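Long-range contact in intracellular serine protease (PDB 4ZOQ), which is a subtilisin-like serine protease, probably cutting peptide bonds by a charge-relay mechanism and linked to the processing of lanthipeptides: residues B[40-54]-B[98-110]. Numbering follows the deposited sequence.
Sequences RGHPDVKVALIDSGL and APDVTITPYQVLD
Arg40 lays its guanidinium over the ring of Pro99, whose CG sits 3.6 Å above the centre of that plane, and the edge of the guanidinium faces the Asp100 carboxylate. Arg40 NH1 is 3.1 Å from Asp100 OD1 in a salt bridge and also donates to OD2; OD2 lies almost in the guanidinium plane, yet NH1 comes to it from above the carboxylate plane, the two planes being 44° apart. The backbone joins in: Asp100 N bonds to Arg40 O, and a water links Asp100 OD2 to Gly41 O. With an alanine at Arg40, the Asp100 carboxylate would probably lose its charged mate and the Pro99 ring its cover.

Beyond this clasp, strands 46-51 and 102-107 run parallel, as neighbours in the mainly parallel central sheet of the subtilisin-like fold. Thr102 N binds Val45 O, Val47 N binds Thr102 O, and the exchange continues to Asp51 N on Tyr106 O. On the sheet face toward helix 116-128, Ala48 CB lies 3.8 Å from Tyr106 CE1, and Ile50 CG2, swung anti to its backbone N (CG1 at chi1 -59°), presses on Val108 CG2 at 3.5 Å. The other face packs on helix 86-97; there Leu49 CB meets Ile103 CG2, and Leu54 crosses Pro105 at about a right angle, CB to CB 3.7 Å.

At the C-terminal end of the first strand, Asp51 O takes two N-H groups, Val108 N at 2.8 Å nearly in line with the carbonyl and Leu109 N at 3.2 Å from above its plane. Backbone bonds thus fix the main chain of Asp51, the predicted charge-relay aspartate, while Thr90 OG1 holds its OD2 and OD1 pairs with His86 ND1, an arrangement consistent with that role.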
# COMPACT_ATOMS: atom_id res chain seq x y z
N ARG B 40 15.08 12.15 -9.06
CA ARG B 40 15.34 11.46 -7.82
C ARG B 40 14.16 11.61 -6.88
O ARG B 40 14.17 11.05 -5.78
CB ARG B 40 16.63 12.00 -7.21
CG ARG B 40 17.47 10.99 -6.45
CD ARG B 40 18.90 11.53 -6.16
NE ARG B 40 19.71 10.49 -5.54
CZ ARG B 40 19.62 10.15 -4.25
NH1 ARG B 40 18.77 10.80 -3.46
NH2 ARG B 40 20.38 9.19 -3.75
N GLY B 41 13.15 12.39 -7.30
CA GLY B 41 11.99 12.68 -6.47
C GLY B 41 12.07 13.99 -5.70
O GLY B 41 13.16 14.47 -5.38
N HIS B 42 10.91 14.58 -5.43
CA HIS B 42 10.85 15.83 -4.65
C HIS B 42 10.50 15.56 -3.20
O HIS B 42 9.57 14.84 -2.92
CB HIS B 42 9.83 16.83 -5.24
CG HIS B 42 10.22 17.37 -6.58
ND1 HIS B 42 9.47 18.31 -7.26
CD2 HIS B 42 11.27 17.08 -7.39
CE1 HIS B 42 10.04 18.58 -8.42
NE2 HIS B 42 11.13 17.85 -8.53
N PRO B 43 11.26 16.15 -2.27
CA PRO B 43 10.93 16.04 -0.86
C PRO B 43 9.50 16.48 -0.54
O PRO B 43 8.96 15.98 0.43
CB PRO B 43 11.94 16.98 -0.18
CG PRO B 43 13.10 16.98 -1.09
CD PRO B 43 12.56 16.83 -2.48
N ASP B 44 8.90 17.39 -1.31
CA ASP B 44 7.54 17.87 -1.02
C ASP B 44 6.45 17.12 -1.80
O ASP B 44 5.30 17.54 -1.81
CB ASP B 44 7.41 19.38 -1.26
CG ASP B 44 7.53 19.74 -2.70
OD1 ASP B 44 8.19 18.98 -3.42
OD2 ASP B 44 7.01 20.79 -3.10
N VAL B 45 6.84 16.07 -2.51
CA VAL B 45 5.88 15.05 -2.92
C VAL B 45 5.82 14.00 -1.81
O VAL B 45 6.85 13.49 -1.37
CB VAL B 45 6.25 14.38 -4.26
CG1 VAL B 45 5.50 13.06 -4.44
CG2 VAL B 45 6.04 15.34 -5.42
N LYS B 46 4.63 13.71 -1.31
CA LYS B 46 4.52 12.86 -0.13
C LYS B 46 3.76 11.56 -0.45
O LYS B 46 2.66 11.59 -1.04
CB LYS B 46 3.81 13.61 1.02
CG LYS B 46 4.59 14.79 1.57
CD LYS B 46 3.97 15.35 2.86
CE LYS B 46 2.67 16.08 2.61
NZ LYS B 46 2.07 16.48 3.92
N VAL B 47 4.34 10.44 -0.04
CA VAL B 47 3.72 9.13 -0.20
C VAL B 47 3.29 8.63 1.17
O VAL B 47 4.11 8.54 2.09
CB VAL B 47 4.68 8.11 -0.87
CG1 VAL B 47 4.06 6.72 -0.92
CG2 VAL B 47 5.10 8.59 -2.27
N ALA B 48 2.00 8.35 1.32
CA ALA B 48 1.47 7.84 2.58
C ALA B 48 1.66 6.32 2.66
O ALA B 48 1.29 5.58 1.75
CB ALA B 48 0.03 8.20 2.73
N LEU B 49 2.27 5.89 3.75
CA LEU B 49 2.57 4.50 3.99
C LEU B 49 1.59 3.89 4.98
O LEU B 49 1.82 3.96 6.19
CB LEU B 49 3.98 4.37 4.55
CG LEU B 49 4.45 2.92 4.72
CD1 LEU B 49 5.06 2.40 3.44
CD2 LEU B 49 5.42 2.78 5.91
N ILE B 50 0.48 3.32 4.50
CA ILE B 50 -0.51 2.72 5.41
C ILE B 50 -0.10 1.29 5.69
O ILE B 50 -0.41 0.38 4.94
CB ILE B 50 -1.93 2.75 4.81
CG1 ILE B 50 -2.33 4.19 4.52
CG2 ILE B 50 -2.92 2.11 5.75
CD1 ILE B 50 -3.67 4.35 4.06
N ASP B 51 0.57 1.08 6.82
CA ASP B 51 1.26 -0.17 7.03
C ASP B 51 1.43 -0.38 8.53
O ASP B 51 0.59 0.07 9.31
CB ASP B 51 2.62 -0.17 6.32
CG ASP B 51 2.98 -1.53 5.71
OD1 ASP B 51 3.11 -2.53 6.47
OD2 ASP B 51 3.22 -1.60 4.49
N SER B 52 2.51 -1.06 8.90
CA SER B 52 2.76 -1.46 10.29
C SER B 52 3.69 -0.50 11.05
O SER B 52 4.35 -0.89 12.02
CB SER B 52 3.34 -2.88 10.35
OG SER B 52 4.68 -2.89 9.91
N GLY B 53 3.76 0.74 10.59
CA GLY B 53 4.65 1.71 11.22
C GLY B 53 5.92 1.84 10.43
O GLY B 53 5.97 1.48 9.27
N LEU B 54 6.97 2.32 11.06
CA LEU B 54 8.19 2.54 10.30
C LEU B 54 9.36 2.68 11.23
O LEU B 54 9.28 3.34 12.26
CB LEU B 54 8.04 3.77 9.41
CG LEU B 54 9.18 4.20 8.48
CD1 LEU B 54 9.61 3.05 7.58
CD2 LEU B 54 8.72 5.34 7.63
N ALA B 98 12.54 6.08 -5.60
CA ALA B 98 12.39 7.51 -5.43
C ALA B 98 12.97 7.94 -4.10
O ALA B 98 12.24 8.14 -3.13
CB ALA B 98 10.94 7.90 -5.50
N PRO B 99 14.30 8.04 -4.04
CA PRO B 99 14.96 8.21 -2.74
C PRO B 99 14.69 9.54 -2.06
O PRO B 99 14.84 9.61 -0.85
CB PRO B 99 16.46 8.03 -3.07
CG PRO B 99 16.57 8.06 -4.56
CD PRO B 99 15.24 7.68 -5.12
N ASP B 100 14.21 10.54 -2.78
CA ASP B 100 14.02 11.85 -2.15
C ASP B 100 12.56 12.22 -1.86
O ASP B 100 12.33 13.25 -1.23
CB ASP B 100 14.66 12.93 -3.03
CG ASP B 100 16.17 12.90 -2.98
OD1 ASP B 100 16.68 12.49 -1.93
OD2 ASP B 100 16.83 13.24 -4.00
N VAL B 101 11.58 11.42 -2.30
CA VAL B 101 10.19 11.75 -1.95
C VAL B 101 9.97 11.52 -0.47
O VAL B 101 10.66 10.71 0.15
CB VAL B 101 9.16 10.94 -2.74
CG1 VAL B 101 9.16 11.38 -4.19
CG2 VAL B 101 9.40 9.46 -2.58
N THR B 102 9.02 12.25 0.11
CA THR B 102 8.82 12.12 1.55
C THR B 102 7.93 10.91 1.81
O THR B 102 7.03 10.61 1.03
CB THR B 102 8.21 13.41 2.16
OG1 THR B 102 9.17 14.47 2.09
CG2 THR B 102 7.81 13.19 3.60
N ILE B 103 8.21 10.17 2.88
CA ILE B 103 7.39 9.02 3.20
C ILE B 103 6.75 9.22 4.57
O ILE B 103 7.45 9.42 5.55
CB ILE B 103 8.20 7.69 3.21
CG1 ILE B 103 8.74 7.35 1.82
CG2 ILE B 103 7.36 6.53 3.71
CD1 ILE B 103 9.84 6.26 1.83
N THR B 104 5.43 9.13 4.66
CA THR B 104 4.76 9.29 5.95
C THR B 104 4.07 8.02 6.40
O THR B 104 3.15 7.54 5.73
CB THR B 104 3.68 10.39 5.89
OG1 THR B 104 4.19 11.57 5.25
CG2 THR B 104 3.18 10.70 7.30
N PRO B 105 4.46 7.49 7.57
CA PRO B 105 3.87 6.25 8.08
C PRO B 105 2.50 6.49 8.73
O PRO B 105 2.40 7.36 9.60
CB PRO B 105 4.89 5.77 9.12
CG PRO B 105 5.52 7.06 9.65
CD PRO B 105 5.48 8.06 8.48
N TYR B 106 1.48 5.77 8.27
CA TYR B 106 0.19 5.69 8.94
C TYR B 106 0.02 4.28 9.45
O TYR B 106 -0.42 3.39 8.70
CB TYR B 106 -0.96 6.05 8.01
CG TYR B 106 -1.00 7.51 7.61
CD1 TYR B 106 -0.07 8.04 6.72
CD2 TYR B 106 -1.98 8.35 8.10
CE1 TYR B 106 -0.10 9.36 6.35
CE2 TYR B 106 -2.03 9.69 7.73
CZ TYR B 106 -1.09 10.19 6.85
OH TYR B 106 -1.13 11.51 6.48
N GLN B 107 0.37 4.08 10.72
CA GLN B 107 0.42 2.75 11.33
C GLN B 107 -0.96 2.21 11.70
O GLN B 107 -1.59 2.66 12.65
CB GLN B 107 1.33 2.76 12.58
CG GLN B 107 1.41 1.39 13.24
CD GLN B 107 2.56 1.30 14.24
OE1 GLN B 107 3.23 2.29 14.51
NE2 GLN B 107 2.82 0.10 14.73
N VAL B 108 -1.43 1.25 10.92
CA VAL B 108 -2.73 0.64 11.16
C VAL B 108 -2.63 -0.86 11.38
O VAL B 108 -3.63 -1.53 11.57
CB VAL B 108 -3.68 0.93 10.00
CG1 VAL B 108 -3.81 2.42 9.78
CG2 VAL B 108 -3.18 0.25 8.73
N LEU B 109 -1.41 -1.36 11.35
CA LEU B 109 -1.14 -2.79 11.56
C LEU B 109 -0.12 -2.98 12.66
O LEU B 109 0.75 -2.12 12.90
CB LEU B 109 -0.63 -3.46 10.28
CG LEU B 109 -1.40 -3.35 8.97
CD1 LEU B 109 -0.56 -3.95 7.84
CD2 LEU B 109 -2.74 -4.05 9.08
N ASP B 110 -0.27 -4.09 13.37
CA ASP B 110 0.78 -4.63 14.22
C ASP B 110 0.67 -6.14 14.16
O ASP B 110 0.05 -6.67 13.24
CB ASP B 110 0.74 -4.07 15.64
CG ASP B 110 -0.59 -4.30 16.34
OD1 ASP B 110 -1.45 -5.07 15.85
OD2 ASP B 110 -0.76 -3.69 17.42
O HOH W 1 16.17 15.25 -5.78